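Local coordinates for periplasmic binding protein (Agrobacterium tumefaciens str. B6, PDB 5L9G) that binds the opine mannopine between its two lobes and probably delivers it to an ABC transporter for uptake, at residues L40-A45 / I50-D55; K138-F143 / I163-L168; L168-P173 / I191-E196. All blocks are in the same frame, centred on the assembly; numbering follows the deposited sequence.

Contact 1: residues L40-A45 / I50-D55; sequences LWAPAA and ITYTQD. With EDO (1,2-ethanediol), chain E.
The Tyr-52 ring reaches helix 40-45 between Trp-41 and Ala-45, and most of what meets here is apolar. Tyr-52 CD1 sits 3.5 Å from Ala-45 CB, and CE2, on the ring's other flank, 3.8 Å from Trp-41 CB. With chi1 at 70°, CG is tucked between the backbone N and the carbonyl carbon, aiming the ring at the helix. Ile-50 adds its CG1, 3.8 Å from Ala-45 CB. Farther on, Trp-41 turns the rim of its indole to Gln-54, whose OE1 lies 3.6 Å from CZ3; ring and amide planes are 75° apart. That OE1 is hydrogen-bonded to Gln-33, as Trp-41 NE1 is to Tyr-254. The setting is a beta-alpha-beta crossover: strand 23-27 leads into helix 30-48, which returns antiparallel to strand 52-56, paired in parallel with the first. One hydrogen bond spans the segments, Ile-50 N to Ala-45 O, 2.9 Å and nearly straight at 173°, tying the last turns of helix 30-48 to the loop before strand 52-56. Polar ends gather round Tyr-52 OH, which is hydrogen-bonded to Asp-37 and takes a bond from O1 of a 1,2-ethanediol, probably from the crystallisation liquor; the diol's O2 donates to Ala-42 O at 2.6 Å.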
loop_
_atom_site.group_PDB
_atom_site.type_symbol
_atom_site.label_atom_id
_atom_site.label_comp_id
_atom_site.label_asym_id
_atom_site.label_seq_id
_atom_site.Cartn_x
_atom_site.Cartn_y
_atom_site.Cartn_z
ATOM N N LEU A 40 -0.443 -8.232 15.477
ATOM C CA LEU A 40 0.653 -7.415 16.007
ATOM C C LEU A 40 0.343 -6.587 17.240
ATOM O O LEU A 40 0.994 -6.770 18.269
ATOM C CB LEU A 40 1.187 -6.482 14.894
ATOM C CG LEU A 40 1.424 -7.095 13.498
ATOM C CD1 LEU A 40 1.702 -5.997 12.457
ATOM C CD2 LEU A 40 2.558 -8.109 13.529
ATOM N N TRP A 41 -0.631 -5.661 17.146
ATOM C CA TRP A 41 -0.910 -4.696 18.211
ATOM C C TRP A 41 -1.428 -5.332 19.504
ATOM O O TRP A 41 -0.790 -5.152 20.537
ATOM C CB TRP A 41 -1.849 -3.585 17.711
ATOM C CG TRP A 41 -1.452 -2.955 16.397
ATOM C CD1 TRP A 41 -0.235 -3.025 15.771
ATOM C CD2 TRP A 41 -2.284 -2.138 15.567
ATOM N NE1 TRP A 41 -0.275 -2.339 14.579
ATOM C CE2 TRP A 41 -1.521 -1.776 14.432
ATOM C CE3 TRP A 41 -3.619 -1.698 15.658
ATOM C CZ2 TRP A 41 -2.030 -0.948 13.422
ATOM C CZ3 TRP A 41 -4.129 -0.901 14.643
ATOM C CH2 TRP A 41 -3.341 -0.540 13.539
ATOM N N ALA A 42 -2.556 -6.078 19.455
ATOM C CA ALA A 42 -3.083 -6.753 20.660
ATOM C C ALA A 42 -2.050 -7.716 21.317
ATOM O O ALA A 42 -1.829 -7.564 22.503
ATOM C CB ALA A 42 -4.401 -7.469 20.364
ATOM N N PRO A 43 -1.354 -8.653 20.620
ATOM C CA PRO A 43 -0.381 -9.502 21.340
ATOM C C PRO A 43 0.862 -8.763 21.841
ATOM O O PRO A 43 1.306 -9.054 22.953
ATOM C CB PRO A 43 -0.039 -10.617 20.343
ATOM C CG PRO A 43 -0.933 -10.419 19.182
ATOM C CD PRO A 43 -1.412 -9.016 19.193
ATOM N N ALA A 44 1.406 -7.798 21.052
ATOM C CA ALA A 44 2.588 -7.025 21.487
ATOM C C ALA A 44 2.279 -6.159 22.714
ATOM O O ALA A 44 3.070 -6.141 23.658
ATOM C CB ALA A 44 3.137 -6.168 20.357
ATOM N N ALA A 45 1.117 -5.468 22.719
ATOM C CA ALA A 45 0.700 -4.654 23.867
ATOM C C ALA A 45 0.456 -5.527 25.106
ATOM O O ALA A 45 0.778 -5.081 26.210
ATOM C CB ALA A 45 -0.544 -3.846 23.537
ATOM N N ILE A 50 0.923 -2.945 28.205
ATOM C CA ILE A 50 0.594 -1.551 27.868
ATOM C C ILE A 50 -0.815 -1.467 27.247
ATOM O O ILE A 50 -1.337 -2.478 26.768
ATOM C CB ILE A 50 1.680 -0.874 26.969
ATOM C CG1 ILE A 50 1.717 -1.471 25.547
ATOM C CG2 ILE A 50 3.073 -0.880 27.624
ATOM C CD1 ILE A 50 2.148 -0.491 24.448
ATOM N N THR A 51 -1.422 -0.266 27.261
ATOM C CA THR A 51 -2.731 -0.021 26.655
ATOM C C THR A 51 -2.550 0.874 25.439
ATOM O O THR A 51 -1.664 1.735 25.428
ATOM C CB THR A 51 -3.746 0.561 27.652
ATOM O OG1 THR A 51 -3.250 1.808 28.164
ATOM C CG2 THR A 51 -4.089 -0.408 28.771
ATOM N N TYR A 52 -3.386 0.668 24.418
ATOM C CA TYR A 52 -3.322 1.429 23.178
ATOM C C TYR A 52 -4.722 1.736 22.622
ATOM O O TYR A 52 -5.695 1.015 22.896
ATOM C CB TYR A 52 -2.413 0.719 22.119
ATOM C CG TYR A 52 -3.030 -0.555 21.583
ATOM C CD1 TYR A 52 -3.076 -1.707 22.361
ATOM C CD2 TYR A 52 -3.667 -0.578 20.345
ATOM C CE1 TYR A 52 -3.744 -2.849 21.927
ATOM C CE2 TYR A 52 -4.350 -1.716 19.903
ATOM C CZ TYR A 52 -4.375 -2.851 20.698
ATOM O OH TYR A 52 -4.983 -4.003 20.291
ATOM N N THR A 53 -4.804 2.820 21.847
ATOM C CA THR A 53 -6.004 3.299 21.167
ATOM C C THR A 53 -5.720 3.276 19.661
ATOM O O THR A 53 -4.611 3.620 19.241
ATOM C CB THR A 53 -6.372 4.706 21.698
ATOM O OG1 THR A 53 -7.108 4.566 22.912
ATOM C CG2 THR A 53 -7.193 5.545 20.701
ATOM N N GLN A 54 -6.711 2.866 18.860
ATOM C CA GLN A 54 -6.595 2.863 17.399
ATOM C C GLN A 54 -7.238 4.113 16.787
ATOM O O GLN A 54 -8.212 4.654 17.324
ATOM C CB GLN A 54 -7.322 1.646 16.806
ATOM C CG GLN A 54 -6.709 0.296 17.087
ATOM C CD GLN A 54 -7.501 -0.764 16.370
ATOM O OE1 GLN A 54 -7.661 -0.744 15.141
ATOM N NE2 GLN A 54 -8.065 -1.689 17.128
ATOM N N ASP A 55 -6.732 4.521 15.622
ATOM C CA ASP A 55 -7.318 5.561 14.791
ATOM C C ASP A 55 -7.115 5.131 13.329
ATOM O O ASP A 55 -6.424 4.134 13.076
ATOM C CB ASP A 55 -6.752 6.953 15.077
ATOM C CG ASP A 55 -7.681 8.097 14.679
ATOM O OD1 ASP A 55 -8.762 7.819 14.122
ATOM O OD2 ASP A 55 -7.335 9.274 14.958
HETATM C C1 EDO E . -5.764 -5.968 23.405
HETATM O O1 EDO E . -6.328 -4.987 22.537
HETATM C C2 EDO E . -4.465 -5.406 24.041
HETATM O O2 EDO E . -3.495 -6.426 24.165
#

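Contact 2: residues K138-F143 / I163-L168; sequences KSMADF and IEAAAL
Met-140 does nearly all the work on its side, pushing its side chain against two residues one turn apart on helix 163-168, Leu-168 and Ala-165. Met-140 CB is 3.8 Å from Leu-168 CB, and its CG is equally close to that same atom, so the two chains meet near their roots and cross at a slant. Beyond CG the methionine bends, chi2 -52°, and this turn carries the thioether along the helix to Ala-165. There Met-140 SD lies 3.8 Å from Ala-165 CB, with the CE methyl only slightly farther off. Met-140 CB also comes within 3.6 Å of Ala-165 O, a plain van der Waals contact with the backbone. Ile-224 of strand 222-226 touches both Met-140 and Ala-165 and so closes the packing from the sheet.

Met-140 opens its helix, and side chains cap that start. Ser-139 is the N-cap: its OG accepts from Asp-142 N at 3.1 Å. Asp-142 answers by taking Lys-138 N on OD2, through the anti lone pair, at 2.9 Å and 174°. Met-140 N in turn donates to Asp-246, on strand 240-256. Two amides of the first turn, those of Met-140 and Asp-142, thus find side-chain acceptors. This is the buried packing of a capped helix start, 140-144, against helix 162-169 beside a central beta-sheet, a layering of helices on sheet typical of a lobe of a periplasmic solute-binding protein.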
loop_
_atom_site.group_PDB
_atom_site.type_symbol
_atom_site.label_atom_id
_atom_site.label_comp_id
_atom_site.label_asym_id
_atom_site.label_seq_id
_atom_site.Cartn_x
_atom_site.Cartn_y
_atom_site.Cartn_z
ATOM N N LYS A 138 -5.539 -8.379 -18.458
ATOM C CA LYS A 138 -4.456 -9.086 -17.767
ATOM C C LYS A 138 -3.127 -8.310 -17.751
ATOM O O LYS A 138 -2.081 -8.898 -17.476
ATOM C CB LYS A 138 -4.300 -10.496 -18.362
ATOM C CG LYS A 138 -5.510 -11.402 -18.070
ATOM C CD LYS A 138 -5.467 -12.700 -18.842
ATOM C CE LYS A 138 -6.701 -13.544 -18.612
ATOM N NZ LYS A 138 -6.665 -14.259 -17.310
ATOM N N SER A 139 -3.171 -7.002 -18.071
ATOM C CA SER A 139 -2.004 -6.106 -18.166
ATOM C C SER A 139 -2.491 -4.672 -18.060
ATOM O O SER A 139 -3.693 -4.423 -18.212
ATOM C CB SER A 139 -1.298 -6.287 -19.520
ATOM O OG SER A 139 -1.999 -5.648 -20.584
ATOM N N MET A 140 -1.570 -3.709 -17.816
ATOM C CA MET A 140 -1.976 -2.295 -17.756
ATOM C C MET A 140 -2.427 -1.783 -19.124
ATOM O O MET A 140 -3.341 -0.960 -19.182
ATOM C CB MET A 140 -0.857 -1.401 -17.231
ATOM C CG MET A 140 -0.721 -1.438 -15.759
ATOM S SD MET A 140 -2.269 -1.137 -14.854
ATOM C CE MET A 140 -1.723 -1.662 -13.268
ATOM N N ALA A 141 -1.812 -2.278 -20.216
ATOM C CA ALA A 141 -2.242 -1.905 -21.572
ATOM C C ALA A 141 -3.739 -2.274 -21.703
ATOM O O ALA A 141 -4.537 -1.429 -22.108
ATOM C CB ALA A 141 -1.403 -2.639 -22.628
ATOM N N ASP A 142 -4.125 -3.482 -21.247
ATOM C CA ASP A 142 -5.518 -3.965 -21.272
ATOM C C ASP A 142 -6.414 -3.093 -20.404
ATOM O O ASP A 142 -7.511 -2.737 -20.828
ATOM C CB ASP A 142 -5.614 -5.420 -20.781
ATOM C CG ASP A 142 -5.127 -6.510 -21.706
ATOM O OD1 ASP A 142 -4.895 -6.215 -22.903
ATOM O OD2 ASP A 142 -5.068 -7.689 -21.257
ATOM N N PHE A 143 -5.952 -2.754 -19.179
ATOM C CA PHE A 143 -6.730 -1.931 -18.250
ATOM C C PHE A 143 -7.090 -0.586 -18.911
ATOM O O PHE A 143 -8.218 -0.112 -18.765
ATOM C CB PHE A 143 -5.928 -1.680 -16.970
ATOM C CG PHE A 143 -6.754 -1.056 -15.870
ATOM C CD1 PHE A 143 -6.859 0.332 -15.752
ATOM C CD2 PHE A 143 -7.433 -1.852 -14.956
ATOM C CE1 PHE A 143 -7.636 0.910 -14.738
ATOM C CE2 PHE A 143 -8.190 -1.274 -13.926
ATOM C CZ PHE A 143 -8.312 0.098 -13.844
ATOM N N ILE A 163 0.513 6.562 -11.307
ATOM C CA ILE A 163 1.388 7.188 -12.316
ATOM C C ILE A 163 2.143 6.080 -13.072
ATOM O O ILE A 163 2.211 6.098 -14.299
ATOM C CB ILE A 163 2.387 8.206 -11.676
ATOM C CG1 ILE A 163 1.665 9.293 -10.811
ATOM C CG2 ILE A 163 3.330 8.827 -12.725
ATOM C CD1 ILE A 163 0.684 10.264 -11.533
ATOM N N GLU A 164 2.694 5.118 -12.316
ATOM C CA GLU A 164 3.448 3.986 -12.864
ATOM C C GLU A 164 2.566 3.113 -13.745
ATOM O O GLU A 164 3.062 2.606 -14.763
ATOM C CB GLU A 164 4.079 3.152 -11.745
ATOM C CG GLU A 164 5.077 3.896 -10.870
ATOM C CD GLU A 164 4.485 4.456 -9.581
ATOM O OE1 GLU A 164 5.193 4.454 -8.550
ATOM O OE2 GLU A 164 3.322 4.915 -9.604
ATOM N N ALA A 165 1.257 2.950 -13.371
ATOM C CA ALA A 165 0.280 2.160 -14.146
ATOM C C ALA A 165 0.171 2.743 -15.559
ATOM O O ALA A 165 0.206 1.997 -16.525
ATOM C CB ALA A 165 -1.088 2.169 -13.458
ATOM N N ALA A 166 0.103 4.080 -15.667
ATOM C CA ALA A 166 0.029 4.785 -16.942
ATOM C C ALA A 166 1.305 4.570 -17.766
ATOM O O ALA A 166 1.196 4.307 -18.968
ATOM C CB ALA A 166 -0.221 6.262 -16.715
ATOM N N ALA A 167 2.499 4.624 -17.117
ATOM C CA ALA A 167 3.790 4.376 -17.787
ATOM C C ALA A 167 3.781 2.956 -18.388
ATOM O O ALA A 167 4.089 2.805 -19.564
ATOM C CB ALA A 167 4.941 4.526 -16.805
ATOM N N LEU A 168 3.304 1.948 -17.605
ATOM C CA LEU A 168 3.171 0.561 -18.070
ATOM C C LEU A 168 2.193 0.444 -19.244
ATOM O O LEU A 168 2.518 -0.222 -20.219
ATOM C CB LEU A 168 2.741 -0.373 -16.917
ATOM C CG LEU A 168 3.810 -0.659 -15.878
ATOM C CD1 LEU A 168 3.197 -1.259 -14.643
ATOM C CD2 LEU A 168 4.927 -1.558 -16.460
#

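Contact 3: residues L168-P173 / I191-E196; sequences LALGTP and IAKLTE
Lys-193 faces Ala-169 and Leu-170 across this small contact, and helix 191-196 leads up to it from Ile-191. That residue turns its side chain from the other segment, toward Trp-333 and Ala-337 of helix 324-343. Ile-191 O, however, is gripped twice, by Thr-195 N at 2.9 Å and by Thr-195 OG1 at 2.8 Å. The hydroxyl comes from above the carbonyl plane, 39° out of it.

Two residues on, Lys-193 supplies the whole of the helix's share. Lys-193 CG lies anti to the backbone N, chi1 -172°, and a bend at chi2 of 64° then lays the methylene chain along the end of helix 162-169. Lys-193 CD is 3.8 Å from Leu-170 CD2, the two side chains running past one another in opposite senses. Farther out, Lys-193 CE rests 3.9 Å from Ala-169 CB. Phe-144 of helix 140-144 touches both Ala-169 and Lys-193 and fills in beside them. The facing backbone turns away at once: Gly-171, with positive phi, makes the Schellman motif that finishes this helix, its N bonded to Leu-168 O.

Leu-194 goes inward, onto Ile-163 and Ala-166. Glu-196, one turn on from Lys-193, meets the ammonium on the syn side of OE2 but out of the carboxylate plane, the Lys-193 NZ to Glu-196 OE2 distance being 3.3 Å, a rather long salt bridge. Lysine is thus used here chiefly as a hydrocarbon arm: its methylenes pack on the helix end, while its charge is probably offset, at least in part, by Glu-196 of its own helix.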
loop_
_atom_site.group_PDB
_atom_site.type_symbol
_atom_site.label_atom_id
_atom_site.label_comp_id
_atom_site.label_asym_id
_atom_site.label_seq_id
_atom_site.Cartn_x
_atom_site.Cartn_y
_atom_site.Cartn_z
ATOM N N LEU A 168 3.304 1.948 -17.605
ATOM C CA LEU A 168 3.171 0.561 -18.070
ATOM C C LEU A 168 2.193 0.444 -19.244
ATOM O O LEU A 168 2.518 -0.222 -20.219
ATOM C CB LEU A 168 2.741 -0.373 -16.917
ATOM C CG LEU A 168 3.810 -0.659 -15.878
ATOM C CD1 LEU A 168 3.197 -1.259 -14.643
ATOM C CD2 LEU A 168 4.927 -1.558 -16.460
ATOM N N ALA A 169 1.020 1.111 -19.167
ATOM C CA ALA A 169 0.016 1.116 -20.248
ATOM C C ALA A 169 0.582 1.634 -21.566
ATOM O O ALA A 169 0.154 1.177 -22.624
ATOM C CB ALA A 169 -1.171 1.966 -19.858
ATOM N N LEU A 170 1.525 2.606 -21.493
ATOM C CA LEU A 170 2.198 3.219 -22.642
ATOM C C LEU A 170 3.207 2.266 -23.324
ATOM O O LEU A 170 3.750 2.604 -24.372
ATOM C CB LEU A 170 2.885 4.531 -22.204
ATOM C CG LEU A 170 1.960 5.731 -21.906
ATOM C CD1 LEU A 170 2.726 6.836 -21.208
ATOM C CD2 LEU A 170 1.332 6.287 -23.201
ATOM N N GLY A 171 3.429 1.095 -22.728
ATOM C CA GLY A 171 4.318 0.070 -23.265
ATOM C C GLY A 171 5.686 0.007 -22.620
ATOM O O GLY A 171 6.551 -0.730 -23.094
ATOM N N THR A 172 5.900 0.770 -21.530
ATOM C CA THR A 172 7.186 0.785 -20.837
ATOM C C THR A 172 7.430 -0.590 -20.209
ATOM O O THR A 172 6.587 -1.045 -19.454
ATOM C CB THR A 172 7.207 1.887 -19.753
ATOM O OG1 THR A 172 6.858 3.135 -20.350
ATOM C CG2 THR A 172 8.559 2.004 -19.068
ATOM N N PRO A 173 8.585 -1.247 -20.462
ATOM C CA PRO A 173 8.845 -2.537 -19.787
ATOM C C PRO A 173 8.879 -2.341 -18.256
ATOM O O PRO A 173 9.273 -1.265 -17.781
ATOM C CB PRO A 173 10.208 -2.969 -20.348
ATOM C CG PRO A 173 10.406 -2.142 -21.590
ATOM C CD PRO A 173 9.718 -0.848 -21.324
ATOM N N ILE A 191 0.794 11.301 -17.332
ATOM C CA ILE A 191 -0.357 12.116 -16.924
ATOM C C ILE A 191 -1.356 12.249 -18.087
ATOM O O ILE A 191 -2.565 12.148 -17.854
ATOM C CB ILE A 191 0.119 13.466 -16.309
ATOM C CG1 ILE A 191 0.613 13.247 -14.856
ATOM C CG2 ILE A 191 -0.936 14.596 -16.390
ATOM C CD1 ILE A 191 -0.461 12.870 -13.784
ATOM N N ALA A 192 -0.843 12.386 -19.339
ATOM C CA ALA A 192 -1.676 12.459 -20.545
ATOM C C ALA A 192 -2.474 11.153 -20.730
ATOM O O ALA A 192 -3.649 11.193 -21.103
ATOM C CB ALA A 192 -0.817 12.735 -21.768
ATOM N N LYS A 193 -1.836 10.006 -20.442
ATOM C CA LYS A 193 -2.456 8.678 -20.527
ATOM C C LYS A 193 -3.575 8.535 -19.489
ATOM O O LYS A 193 -4.636 7.999 -19.811
ATOM C CB LYS A 193 -1.391 7.569 -20.376
ATOM C CG LYS A 193 -1.888 6.153 -20.650
ATOM C CD LYS A 193 -2.328 5.959 -22.094
ATOM C CE LYS A 193 -2.734 4.540 -22.400
ATOM N NZ LYS A 193 -3.121 4.386 -23.830
ATOM N N LEU A 194 -3.342 9.021 -18.257
ATOM C CA LEU A 194 -4.344 8.987 -17.189
ATOM C C LEU A 194 -5.526 9.899 -17.545
ATOM O O LEU A 194 -6.679 9.541 -17.287
ATOM C CB LEU A 194 -3.733 9.392 -15.838
ATOM C CG LEU A 194 -2.830 8.372 -15.126
ATOM C CD1 LEU A 194 -1.969 9.050 -14.060
ATOM C CD2 LEU A 194 -3.635 7.229 -14.512
ATOM N N THR A 195 -5.237 11.069 -18.161
ATOM C CA THR A 195 -6.239 12.029 -18.627
ATOM C C THR A 195 -7.142 11.375 -19.676
ATOM O O THR A 195 -8.357 11.531 -19.615
ATOM C CB THR A 195 -5.549 13.323 -19.114
ATOM O OG1 THR A 195 -4.797 13.875 -18.032
ATOM C CG2 THR A 195 -6.533 14.367 -19.638
ATOM N N GLU A 196 -6.545 10.621 -20.609
ATOM C CA GLU A 196 -7.242 9.890 -21.671
ATOM C C GLU A 196 -8.218 8.851 -21.059
ATOM O O GLU A 196 -9.336 8.683 -21.557
ATOM C CB GLU A 196 -6.201 9.186 -22.555
ATOM C CG GLU A 196 -6.733 8.509 -23.803
ATOM C CD GLU A 196 -5.677 7.643 -24.468
ATOM O OE1 GLU A 196 -4.799 8.207 -25.159
ATOM O OE2 GLU A 196 -5.686 6.411 -24.240
#

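Contacts 2 and 3 are neighbours, about 7 Å between centres; they share Leu-168 and helix 162-169, which packs on helix 140-144 in one and on helix 184-197 in the other. Ala-167 O and Thr-172 OG1, 2.9 Å apart, tie them further, probably by a hydrogen bond. Contact 1 lies across the centre of the chain, its centre about 38 Å from that of contact 2 and 42 Å from that of contact 3, and joins a helix to a strand. The chemistry differs with place: contact 2 is buried and apolar, contact 3 lies at the surface on lysine methylenes, and partly buried contact 1, its segments nearly adjacent in sequence, alone has a backbone hydrogen bond between them.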